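Local coordinates for protein ATP-dependent DNA helicase (Mycobacterium smegmatis, PDB 5V9X) that probably uses ATP hydrolysis to move 3'-to-5' along a single DNA strand and unwind RNA:DNA duplexes, at residues 199-204 against 547-552. Residues are numbered along the deposited sequence; the frame is centred on the assembly and turned at random.
Sequences TKRGAH and GAIPDR. With nucleotides of chain B.
The imidazole of His204 lies against the backbone of the 547-552 loop: the Ala548 amide nitrogen sits over one ring face, displaced toward the rim, while Gly547 CA approaches NE2 obliquely at 3.8 Å. NE2 itself is hydrogen-bonded to Gln466, whose side-chain amide also donates to the Gly547 carbonyl, so one glutamine ties both sides of the contact together. Ile549 CD1 meets the guanidinium of Arg201 obliquely, 4.3 Å from its NE. With CG anti to the backbone N (chi1 -168°) and the chain extended out to NE, Arg201 reaches past the loop to the DNA, where NH2 comes within 3.6 Å of C4' of DG9 of chain B; a salt bridge to Glu168 and a bond to the Pro105 carbonyl fix the group there. Between these two residues the Ala548 methyl packs on the first turn of helix 200-213, its CB 3.5 Å from Lys200 O and 3.7 Å from Arg201 CA. Ile549 instead wedges between successive bases: CG2 is 3.5 Å from N1 of DG9 of chain B, and CD1 lies 3.8 Å from C2 of DT8 of chain B. The contact thus joins the start of a helix in the DEAD/DEAH-box region to a loop of the winged-helix region, forming an interdomain seam along the bound strand, consistent with the single-stranded DNA tracking site of an Lhr-type helicase.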
# COMPACT_ATOMS: atom_id res chain seq x y z
N THR A 199 -7.69 2.81 -0.56
CA THR A 199 -7.84 1.76 0.44
C THR A 199 -8.95 2.12 1.42
O THR A 199 -9.36 3.28 1.53
CB THR A 199 -6.54 1.53 1.22
OG1 THR A 199 -6.13 2.76 1.85
CG2 THR A 199 -5.43 1.05 0.30
N LYS A 200 -9.42 1.09 2.13
CA LYS A 200 -10.37 1.32 3.22
C LYS A 200 -9.75 2.10 4.36
O LYS A 200 -10.48 2.67 5.18
CB LYS A 200 -10.91 -0.01 3.73
CG LYS A 200 -11.71 -0.79 2.71
CD LYS A 200 -12.41 -1.98 3.35
CE LYS A 200 -13.03 -2.88 2.29
NZ LYS A 200 -13.80 -4.00 2.88
N ARG A 201 -8.42 2.14 4.44
CA ARG A 201 -7.77 3.01 5.41
C ARG A 201 -8.05 4.48 5.11
O ARG A 201 -8.26 5.29 6.02
CB ARG A 201 -6.27 2.73 5.44
CG ARG A 201 -5.53 3.36 6.61
CD ARG A 201 -4.05 3.07 6.55
NE ARG A 201 -3.31 3.71 7.64
CZ ARG A 201 -2.01 3.98 7.61
NH1 ARG A 201 -1.30 3.67 6.53
NH2 ARG A 201 -1.43 4.56 8.65
N GLY A 202 -8.06 4.85 3.82
CA GLY A 202 -8.37 6.22 3.44
C GLY A 202 -9.85 6.54 3.58
O GLY A 202 -10.22 7.66 3.94
N ALA A 203 -10.71 5.56 3.27
CA ALA A 203 -12.13 5.74 3.54
C ALA A 203 -12.38 5.94 5.02
O ALA A 203 -13.18 6.80 5.42
CB ALA A 203 -12.92 4.53 3.02
N HIS A 204 -11.69 5.16 5.85
CA HIS A 204 -11.64 5.42 7.29
C HIS A 204 -11.19 6.85 7.56
O HIS A 204 -11.79 7.56 8.37
CB HIS A 204 -10.70 4.40 7.93
CG HIS A 204 -10.86 4.25 9.41
ND1 HIS A 204 -10.17 5.03 10.32
CD2 HIS A 204 -11.61 3.39 10.14
CE1 HIS A 204 -10.50 4.65 11.55
NE2 HIS A 204 -11.37 3.66 11.47
N GLY A 547 -8.75 0.19 13.59
CA GLY A 547 -8.97 0.90 12.35
C GLY A 547 -9.36 0.01 11.19
O GLY A 547 -10.18 -0.91 11.35
N ALA A 548 -8.80 0.27 10.01
CA ALA A 548 -9.15 -0.47 8.81
C ALA A 548 -8.18 -1.58 8.45
O ALA A 548 -8.56 -2.50 7.73
CB ALA A 548 -9.26 0.49 7.62
N ILE A 549 -6.94 -1.52 8.94
CA ILE A 549 -5.96 -2.55 8.59
C ILE A 549 -6.41 -3.89 9.17
O ILE A 549 -6.72 -3.97 10.37
CB ILE A 549 -4.57 -2.16 9.11
CG1 ILE A 549 -4.05 -0.94 8.35
CG2 ILE A 549 -3.60 -3.32 8.98
CD1 ILE A 549 -2.75 -0.39 8.89
N PRO A 550 -6.46 -4.95 8.37
CA PRO A 550 -6.99 -6.22 8.87
C PRO A 550 -5.94 -7.04 9.62
O PRO A 550 -4.74 -6.92 9.40
CB PRO A 550 -7.42 -6.94 7.59
CG PRO A 550 -6.47 -6.42 6.55
CD PRO A 550 -6.19 -4.99 6.93
N ASP A 551 -6.44 -7.89 10.51
CA ASP A 551 -5.61 -8.90 11.17
C ASP A 551 -5.36 -10.02 10.18
O ASP A 551 -6.25 -10.83 9.90
CB ASP A 551 -6.28 -9.42 12.43
CG ASP A 551 -6.15 -8.47 13.61
OD1 ASP A 551 -5.46 -7.44 13.47
OD2 ASP A 551 -6.72 -8.76 14.68
N ARG A 552 -4.16 -10.07 9.63
CA ARG A 552 -3.73 -11.19 8.80
C ARG A 552 -2.83 -12.12 9.61
O ARG A 552 -2.29 -11.74 10.65
CB ARG A 552 -3.00 -10.71 7.55
CG ARG A 552 -3.87 -10.68 6.31
CD ARG A 552 -3.93 -9.30 5.71
NE ARG A 552 -4.88 -9.23 4.59
CZ ARG A 552 -5.07 -8.15 3.84
NH1 ARG A 552 -4.38 -7.04 4.08
NH2 ARG A 552 -5.95 -8.19 2.85
P DG B 9 3.56 2.41 10.68
OP1 DG B 9 4.23 3.73 10.68
OP2 DG B 9 4.27 1.22 11.20
O5' DG B 9 2.18 2.54 11.47
C5' DG B 9 1.17 3.41 10.98
C4' DG B 9 -0.12 3.23 11.75
O4' DG B 9 -0.72 1.96 11.40
C3' DG B 9 0.04 3.23 13.27
O3' DG B 9 -1.03 3.96 13.86
C2' DG B 9 -0.01 1.75 13.64
C1' DG B 9 -0.93 1.18 12.56
N9 DG B 9 -0.64 -0.21 12.23
C8 DG B 9 0.55 -0.71 11.75
N7 DG B 9 0.52 -1.99 11.53
C5 DG B 9 -0.77 -2.37 11.89
C6 DG B 9 -1.38 -3.64 11.88
O6 DG B 9 -0.89 -4.73 11.53
N1 DG B 9 -2.70 -3.59 12.32
C2 DG B 9 -3.34 -2.45 12.73
N2 DG B 9 -4.62 -2.60 13.13
N3 DG B 9 -2.78 -1.25 12.75
C4 DG B 9 -1.49 -1.28 12.32
P DT B 8 5.62 -2.62 8.92
OP1 DT B 8 6.92 -2.08 9.37
OP2 DT B 8 4.97 -3.70 9.69
O5' DT B 8 4.58 -1.41 8.78
C5' DT B 8 4.82 -0.37 7.84
C4' DT B 8 3.55 0.41 7.55
O4' DT B 8 2.65 -0.39 6.77
C3' DT B 8 2.75 0.80 8.78
O3' DT B 8 3.10 2.11 9.18
C2' DT B 8 1.28 0.72 8.32
C1' DT B 8 1.36 0.13 6.91
N1 DT B 8 0.37 -0.96 6.65
C2 DT B 8 -0.63 -0.75 5.73
O2 DT B 8 -0.76 0.28 5.11
N3 DT B 8 -1.48 -1.81 5.56
C4 DT B 8 -1.43 -3.04 6.21
O4 DT B 8 -2.24 -3.93 6.00
C5 DT B 8 -0.35 -3.18 7.17
C7 DT B 8 -0.20 -4.46 7.93
C6 DT B 8 0.48 -2.15 7.34